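Local coordinates for protein protelomerase (Agrobacterium tumefaciens, PDB 4F43) that probably cuts and rejoins replicated telomere DNA to generate covalently closed hairpin ends on a linear chromosome, and protects those ends, at residues 4-10 and 78-83; 49-53 and 87-93. The protein carries 1 engineered substitution. All blocks are in the same frame, centred on the assembly; numbering follows the deposited sequence.

Contact 1: residues 4-10 and 78-83; sequences KTGVATS and AIREAF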
ATOM      1  N   LYS A   4      29.801  12.762  12.207  1.00 80.43           N
ATOM      2  CA  LYS A   4      29.384  14.158  12.259  1.00 75.76           C
ATOM      3  C   LYS A   4      29.072  14.704  10.869  1.00 66.12           C
ATOM      4  O   LYS A   4      28.511  15.791  10.733  1.00 51.90           O
ATOM      5  CB  LYS A   4      30.442  15.024  12.947  1.00 83.23           C
ATOM      6  CG  LYS A   4      31.820  14.941  12.321  1.00 85.44           C
ATOM      7  CD  LYS A   4      32.769  15.934  12.968  1.00 81.37           C
ATOM      8  CE  LYS A   4      34.169  15.823  12.391  1.00 69.16           C
ATOM      9  NZ  LYS A   4      35.056  16.905  12.898  1.00 58.17           N
ATOM     10  N   THR A   5      29.432  13.942   9.842  1.00 74.88           N
ATOM     11  CA  THR A   5      29.203  14.354   8.462  1.00 77.69           C
ATOM     12  C   THR A   5      28.416  13.297   7.695  1.00 78.78           C
ATOM     13  O   THR A   5      28.551  12.101   7.952  1.00 73.36           O
ATOM     14  CB  THR A   5      30.528  14.616   7.725  1.00 72.79           C
ATOM     15  OG1 THR A   5      31.256  13.389   7.593  1.00 71.95           O
ATOM     16  CG2 THR A   5      31.372  15.622   8.490  1.00 75.17           C
ATOM     17  N   GLY A   6      27.596  13.743   6.749  1.00 75.07           N
ATOM     18  CA  GLY A   6      26.798  12.832   5.949  1.00 62.20           C
ATOM     19  C   GLY A   6      26.020  13.520   4.845  1.00 45.69           C
ATOM     20  O   GLY A   6      25.840  14.738   4.861  1.00 32.56           O
ATOM     21  N   VAL A   7      25.555  12.730   3.883  1.00 53.27           N
ATOM     22  CA  VAL A   7      24.786  13.255   2.761  1.00 49.19           C
ATOM     23  C   VAL A   7      23.661  12.302   2.351  1.00 48.01           C
ATOM     24  O   VAL A   7      23.897  11.125   2.078  1.00 48.77           O
ATOM     25  CB  VAL A   7      25.697  13.560   1.550  1.00 42.56           C
ATOM     26  CG1 VAL A   7      26.690  12.426   1.323  1.00 45.87           C
ATOM     27  CG2 VAL A   7      24.864  13.823   0.302  1.00 29.88           C
ATOM     28  N   ALA A   8      22.437  12.818   2.325  1.00 44.45           N
ATOM     29  CA  ALA A   8      21.288  12.039   1.881  1.00 45.69           C
ATOM     30  C   ALA A   8      21.204  12.082   0.361  1.00 49.24           C
ATOM     31  O   ALA A   8      20.567  12.967  -0.209  1.00 47.70           O
ATOM     32  CB  ALA A   8      20.009  12.570   2.506  1.00 48.98           C
ATOM     33  N   THR A   9      21.848  11.114  -0.284  1.00 58.10           N
ATOM     34  CA  THR A   9      21.999  11.105  -1.737  1.00 53.73           C
ATOM     35  C   THR A   9      20.664  11.051  -2.476  1.00 46.36           C
ATOM     36  O   THR A   9      20.554  11.534  -3.602  1.00 44.70           O
ATOM     37  CB  THR A   9      22.871   9.922  -2.200  1.00 52.30           C
ATOM     38  OG1 THR A   9      23.852   9.624  -1.199  1.00 43.94           O
ATOM     39  CG2 THR A   9      23.571  10.253  -3.511  1.00 58.47           C
ATOM     40  N   SER A  10      19.657  10.460  -1.840  1.00 46.11           N
ATOM     41  CA  SER A  10      18.331  10.340  -2.439  1.00 42.89           C
ATOM     42  C   SER A  10      17.741  11.712  -2.755  1.00 39.32           C
ATOM     43  O   SER A  10      17.385  12.002  -3.902  1.00 46.20           O
ATOM     44  CB  SER A  10      17.395   9.578  -1.498  1.00 50.75           C
ATOM     45  OG  SER A  10      17.926   8.306  -1.169  1.00 60.41           O
ATOM     46  N   ALA A  78      15.965  10.455   6.065  1.00 28.22           N
ATOM     47  CA  ALA A  78      17.086  11.216   5.523  1.00 32.62           C
ATOM     48  C   ALA A  78      18.270  11.193   6.484  1.00 41.57           C
ATOM     49  O   ALA A  78      19.419  11.048   6.065  1.00 45.58           O
ATOM     50  CB  ALA A  78      16.665  12.645   5.229  1.00 29.26           C
ATOM     51  N   ILE A  79      17.980  11.331   7.775  1.00 34.26           N
ATOM     52  CA  ILE A  79      19.012  11.285   8.805  1.00 28.65           C
ATOM     53  C   ILE A  79      19.658   9.904   8.862  1.00 29.45           C
ATOM     54  O   ILE A  79      20.882   9.785   8.944  1.00 40.46           O
ATOM     55  CB  ILE A  79      18.448  11.645  10.194  1.00 26.89           C
ATOM     56  CG1 ILE A  79      17.875  13.063  10.191  1.00 31.34           C
ATOM     57  CG2 ILE A  79      19.528  11.519  11.257  1.00 22.13           C
ATOM     58  CD1 ILE A  79      17.202  13.458  11.489  1.00 27.44           C
ATOM     59  N   ARG A  80      18.830   8.863   8.813  1.00 26.45           N
ATOM     60  CA  ARG A  80      19.329   7.491   8.819  1.00 28.86           C
ATOM     61  C   ARG A  80      20.220   7.223   7.614  1.00 29.73           C
ATOM     62  O   ARG A  80      21.217   6.506   7.714  1.00 32.17           O
ATOM     63  CB  ARG A  80      18.174   6.490   8.837  1.00 36.17           C
ATOM     64  CG  ARG A  80      17.381   6.468  10.131  1.00 45.75           C
ATOM     65  CD  ARG A  80      16.321   5.380  10.093  1.00 47.84           C
ATOM     66  NE  ARG A  80      15.505   5.360  11.304  1.00 52.38           N
ATOM     67  CZ  ARG A  80      15.763   4.607  12.368  1.00 62.30           C
ATOM     68  NH1 ARG A  80      14.962   4.654  13.424  1.00 63.35           N
ATOM     69  NH2 ARG A  80      16.821   3.807  12.376  1.00 66.15           N
ATOM     70  N   GLU A  81      19.858   7.805   6.475  1.00 32.05           N
ATOM     71  CA  GLU A  81      20.628   7.623   5.250  1.00 45.11           C
ATOM     72  C   GLU A  81      21.956   8.372   5.304  1.00 58.19           C
ATOM     73  O   GLU A  81      22.989   7.850   4.884  1.00 68.18           O
ATOM     74  CB  GLU A  81      19.821   8.082   4.033  1.00 44.76           C
ATOM     75  CG  GLU A  81      20.538   7.888   2.706  1.00 49.10           C
ATOM     76  CD  GLU A  81      19.761   8.458   1.535  1.00 56.06           C
ATOM     77  OE1 GLU A  81      20.116   8.153   0.377  1.00 51.57           O
ATOM     78  OE2 GLU A  81      18.797   9.216   1.773  1.00 63.56           O
ATOM     79  N   ALA A  82      21.923   9.591   5.830  1.00 52.54           N
ATOM     80  CA  ALA A  82      23.099  10.453   5.838  1.00 45.83           C
ATOM     81  C   ALA A  82      24.127  10.068   6.900  1.00 42.07           C
ATOM     82  O   ALA A  82      25.312   9.929   6.601  1.00 43.48           O
ATOM     83  CB  ALA A  82      22.686  11.908   6.002  1.00 44.09           C
ATOM     84  N   PHE A  83      23.672   9.892   8.136  1.00 38.64           N
ATOM     85  CA  PHE A  83      24.582   9.656   9.253  1.00 43.19           C
ATOM     86  C   PHE A  83      24.559   8.212   9.742  1.00 51.23           C
ATOM     87  O   PHE A  83      25.581   7.528   9.723  1.00 56.20           O
ATOM     88  CB  PHE A  83      24.275  10.621  10.399  1.00 37.46           C
ATOM     89  CG  PHE A  83      24.283  12.063   9.987  1.00 31.94           C
ATOM     90  CD1 PHE A  83      25.462  12.789   9.978  1.00 39.57           C
ATOM     91  CD2 PHE A  83      23.114  12.690   9.591  1.00 18.74           C
ATOM     92  CE1 PHE A  83      25.474  14.115   9.590  1.00 36.35           C
ATOM     93  CE2 PHE A  83      23.120  14.016   9.201  1.00 16.13           C
ATOM     94  CZ  PHE A  83      24.301  14.728   9.201  1.00 27.89           C
TER
HETATM   95  O   HOH W   1      26.891  10.049   3.696  1.00 32.54           O
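Ser10 holds Glu81 OE1 by two hydrogen bonds: its backbone N donates over 3.2 Å (146° at the hydrogen), and Ser10 OG donates over 2.7 Å. Both donors come on the syn side of the carboxylate but from opposite faces of its plane, each tilted well off it. With CG anti to the backbone N (chi1 -178°) and the rest of the chain extended, Glu81 reaches from helix 65-82 to the first turn of helix 9-18. Ala8, the N-cap of helix 9-18, has no polar side chain to accept from its first NH groups, and the carboxylate of Glu81 takes up one of them. Ala8 is buried, and its small CB lets the loop lie close to the helix, 4.3 Å from Ala78 CB.

Farther back, the loop's backbone meets the end of helix 65-82, Ala82 CB and the Phe83 ring. With no side chain, Gly6 can bring CA 3.3 Å from Ala82 O, a CA-H...O contact, and over one face of Phe83, whose CE1 lies 3.6 Å from Gly6 N. Lys4 O sits at the ring's edge; a flat aromatic suits a loop presenting mainly backbone. A water accepts from Val7 N and donates weakly to Ala82 O.

Asn41 OD1 receives Gly6 N, while Ile37 packs on Ala82 and Phe83. Glu81 faces the positive end of the helix 9-18 dipole, which would probably favour its ionised form.

Contact 2: residues 49-53 and 87-93; sequences MQALW and HPMLKIA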
ATOM      1  N   MET A  49      21.218  21.033  17.850  1.00 45.12           N
ATOM      2  CA  MET A  49      20.404  20.049  17.149  1.00 41.42           C
ATOM      3  C   MET A  49      18.946  20.310  17.490  1.00 38.75           C
ATOM      4  O   MET A  49      18.086  20.383  16.607  1.00 30.30           O
ATOM      5  CB  MET A  49      20.775  18.631  17.585  1.00 31.90           C
ATOM      6  CG  MET A  49      22.200  18.218  17.275  1.00 34.33           C
ATOM      7  SD  MET A  49      22.519  16.517  17.776  1.00 38.53           S
ATOM      8  CE  MET A  49      24.240  16.343  17.322  1.00 31.99           C
ATOM      9  N   GLN A  50      18.685  20.461  18.783  1.00 40.54           N
ATOM     10  CA  GLN A  50      17.340  20.708  19.279  1.00 48.34           C
ATOM     11  C   GLN A  50      16.771  22.004  18.715  1.00 46.92           C
ATOM     12  O   GLN A  50      15.587  22.081  18.405  1.00 51.20           O
ATOM     13  CB  GLN A  50      17.333  20.760  20.807  1.00 50.32           C
ATOM     14  CG  GLN A  50      15.940  20.811  21.416  1.00 49.03           C
ATOM     15  CD  GLN A  50      15.200  19.496  21.282  1.00 45.80           C
ATOM     16  OE1 GLN A  50      15.761  18.428  21.527  1.00 43.64           O
ATOM     17  NE2 GLN A  50      13.933  19.565  20.890  1.00 48.88           N
ATOM     18  N   ALA A  51      17.617  23.021  18.586  1.00 35.47           N
ATOM     19  CA  ALA A  51      17.186  24.301  18.029  1.00 41.25           C
ATOM     20  C   ALA A  51      16.839  24.164  16.550  1.00 40.98           C
ATOM     21  O   ALA A  51      15.824  24.688  16.084  1.00 48.32           O
ATOM     22  CB  ALA A  51      18.265  25.354  18.227  1.00 45.76           C
ATOM     23  N   LEU A  52      17.698  23.457  15.821  1.00 40.75           N
ATOM     24  CA  LEU A  52      17.498  23.214  14.398  1.00 44.39           C
ATOM     25  C   LEU A  52      16.175  22.493  14.169  1.00 54.00           C
ATOM     26  O   LEU A  52      15.374  22.893  13.318  1.00 55.01           O
ATOM     27  CB  LEU A  52      18.659  22.383  13.842  1.00 35.63           C
ATOM     28  CG  LEU A  52      18.811  22.256  12.325  1.00 39.80           C
ATOM     29  CD1 LEU A  52      19.051  23.618  11.691  1.00 48.51           C
ATOM     30  CD2 LEU A  52      19.942  21.295  11.980  1.00 25.10           C
ATOM     31  N   TRP A  53      15.943  21.440  14.947  1.00 52.34           N
ATOM     32  CA  TRP A  53      14.712  20.669  14.830  1.00 38.85           C
ATOM     33  C   TRP A  53      13.491  21.464  15.285  1.00 30.81           C
ATOM     34  O   TRP A  53      12.391  21.259  14.780  1.00 29.86           O
ATOM     35  CB  TRP A  53      14.813  19.360  15.617  1.00 39.24           C
ATOM     36  CG  TRP A  53      13.581  18.516  15.518  1.00 41.81           C
ATOM     37  CD1 TRP A  53      12.723  18.194  16.530  1.00 42.18           C
ATOM     38  CD2 TRP A  53      13.057  17.900  14.336  1.00 38.91           C
ATOM     39  NE1 TRP A  53      11.702  17.408  16.051  1.00 38.71           N
ATOM     40  CE2 TRP A  53      11.882  17.215  14.707  1.00 41.05           C
ATOM     41  CE3 TRP A  53      13.468  17.859  13.000  1.00 39.25           C
ATOM     42  CZ2 TRP A  53      11.117  16.494  13.790  1.00 43.57           C
ATOM     43  CZ3 TRP A  53      12.706  17.145  12.091  1.00 39.75           C
ATOM     44  CH2 TRP A  53      11.543  16.473  12.489  1.00 41.18           C
ATOM     45  N   HIS A  87      22.842   8.225  15.517  1.00 43.90           N
ATOM     46  CA  HIS A  87      22.881   9.668  15.715  1.00 39.49           C
ATOM     47  C   HIS A  87      21.824  10.122  16.718  1.00 34.62           C
ATOM     48  O   HIS A  87      20.676   9.683  16.658  1.00 39.28           O
ATOM     49  CB  HIS A  87      22.697  10.392  14.381  1.00 43.61           C
ATOM     50  CG  HIS A  87      23.275  11.773  14.361  1.00 47.43           C
ATOM     51  ND1 HIS A  87      22.624  12.862  14.898  1.00 48.86           N
ATOM     52  CD2 HIS A  87      24.447  12.241  13.868  1.00 45.07           C
ATOM     53  CE1 HIS A  87      23.367  13.941  14.737  1.00 46.84           C
ATOM     54  NE2 HIS A  87      24.478  13.592  14.114  1.00 47.83           N
ATOM     55  N   PRO A  88      22.215  11.009  17.649  1.00 32.47           N
ATOM     56  CA  PRO A  88      21.338  11.520  18.709  1.00 40.88           C
ATOM     57  C   PRO A  88      20.140  12.291  18.162  1.00 40.07           C
ATOM     58  O   PRO A  88      19.125  12.419  18.850  1.00 41.32           O
ATOM     59  CB  PRO A  88      22.253  12.468  19.492  1.00 50.14           C
ATOM     60  CG  PRO A  88      23.633  11.994  19.201  1.00 44.56           C
ATOM     61  CD  PRO A  88      23.589  11.525  17.782  1.00 39.76           C
ATOM     62  N   MET A  89      20.261  12.795  16.939  1.00 33.34           N
ATOM     63  CA  MET A  89      19.192  13.563  16.311  1.00 30.10           C
ATOM     64  C   MET A  89      17.940  12.717  16.134  1.00 31.82           C
ATOM     65  O   MET A  89      16.825  13.237  16.104  1.00 42.21           O
ATOM     66  CB  MET A  89      19.647  14.103  14.957  1.00 23.36           C
ATOM     67  CG  MET A  89      18.789  15.231  14.435  1.00 17.70           C
ATOM     68  SD  MET A  89      18.613  16.512  15.685  1.00 78.99           S
ATOM     69  CE  MET A  89      17.891  17.824  14.715  1.00 16.98           C
ATOM     70  N   LEU A  90      18.133  11.407  16.018  1.00 26.57           N
ATOM     71  CA  LEU A  90      17.025  10.471  15.884  1.00 28.68           C
ATOM     72  C   LEU A  90      16.165  10.451  17.143  1.00 36.09           C
ATOM     73  O   LEU A  90      14.989  10.091  17.096  1.00 40.88           O
ATOM     74  CB  LEU A  90      17.548   9.066  15.582  1.00 28.64           C
ATOM     75  CG  LEU A  90      18.256   8.897  14.239  1.00 30.20           C
ATOM     76  CD1 LEU A  90      18.842   7.501  14.114  1.00 24.63           C
ATOM     77  CD2 LEU A  90      17.289   9.177  13.102  1.00 32.88           C
ATOM     78  N   LYS A  91      16.758  10.837  18.269  1.00 35.23           N
ATOM     79  CA  LYS A  91      16.025  10.910  19.526  1.00 36.76           C
ATOM     80  C   LYS A  91      15.449  12.310  19.692  1.00 37.37           C
ATOM     81  O   LYS A  91      14.599  12.550  20.549  1.00 43.48           O
ATOM     82  CB  LYS A  91      16.941  10.579  20.705  1.00 39.11           C
ATOM     83  CG  LYS A  91      17.849   9.381  20.473  1.00 53.17           C
ATOM     84  CD  LYS A  91      17.058   8.145  20.080  1.00 65.43           C
ATOM     85  CE  LYS A  91      17.982   7.025  19.629  1.00 69.50           C
ATOM     86  NZ  LYS A  91      17.229   5.846  19.122  1.00 65.76           N
ATOM     87  N   ILE A  92      15.928  13.230  18.862  1.00 36.63           N
ATOM     88  CA  ILE A  92      15.464  14.609  18.885  1.00 41.19           C
ATOM     89  C   ILE A  92      14.439  14.848  17.783  1.00 43.90           C
ATOM     90  O   ILE A  92      13.369  15.407  18.026  1.00 45.37           O
ATOM     91  CB  ILE A  92      16.633  15.592  18.705  1.00 39.98           C
ATOM     92  CG1 ILE A  92      17.644  15.427  19.841  1.00 43.08           C
ATOM     93  CG2 ILE A  92      16.123  17.021  18.637  1.00 38.22           C
ATOM     94  CD1 ILE A  92      18.854  16.325  19.715  1.00 46.50           C
ATOM     95  N   ALA A  93      14.773  14.416  16.571  1.00 39.34           N
ATOM     96  CA  ALA A  93      13.895  14.596  15.422  1.00 33.97           C
ATOM     97  C   ALA A  93      12.759  13.581  15.411  1.00 34.75           C
ATOM     98  O   ALA A  93      12.729  12.676  14.578  1.00 32.73           O
ATOM     99  CB  ALA A  93      14.688  14.525  14.124  1.00 29.16           C
TER
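Ile92 fits between Met49, Gln50 and Trp53 where the short, weakly bonded helix 89-92 packs on helix 46-59 in the all-helical N-terminal part of the chain. Its two branches divide the work. CD1 reaches Met49 CB (3.7 Å), the two side chains crossing at about a right angle, while CG2, anti to the backbone N, pushes against Gln50 OE1 at 3.2 Å. A beta-branched residue suits the spot because it fills two hollows at once; the other end of the Gln50 amide, NE2, is hydrogen-bonded to Asp54 OD2, which helps fix how the amide is turned.

Met89 supplies a second, more pliable bump. Bent at chi2 (52°), it lays SD 3.6 Å from Met49 CB and sets CE against both Met49 O and Trp53 CB. Met49 is the straight counterpart: extended beyond CG, it runs past Ile92 to bring CE 3.6 Å from His87 CE1, at an oblique angle to the imidazole. That ring is set by a capping bond, Met89 N donating to His87 ND1 at 3.1 Å, close to the ring plane; Pro88, whose fixed phi suits the turn between them, has its CD over one imidazole face.

Ala93, with only a methyl side chain, lets its backbone come close over the face of the broad indole of Trp53. Ala93 CB rests by Trp53 CE3 at the six-membered ring, and in a CH-pi contact Ala93 CA stands 3.5 Å from the centroid of the five-membered ring of Trp53, 16° off its normal.

How the contacts relate
Helix 65-82 joins the two contacts, whose centres lie 14 Å apart. At contact 1 one flank of its last turn meets residues 4-10; from that turn Ile79 points away from them into contact 2, with Ile79 CD1 3.8 Å from both Met89 CG and Ala93 CB. A second bridge is aromatic: the rings of Phe83 and His87 meet with planes at about 45°. Helix 28-40 touches both contacts, through Met40 on Phe83 and His87 and through Phe36 on Met89. The nearest atoms to the bound hairpin DNA are about 5 Å (contact 1) and 6 Å (contact 2) away. Both therefore lie close to the DNA, in a helical part of the chain.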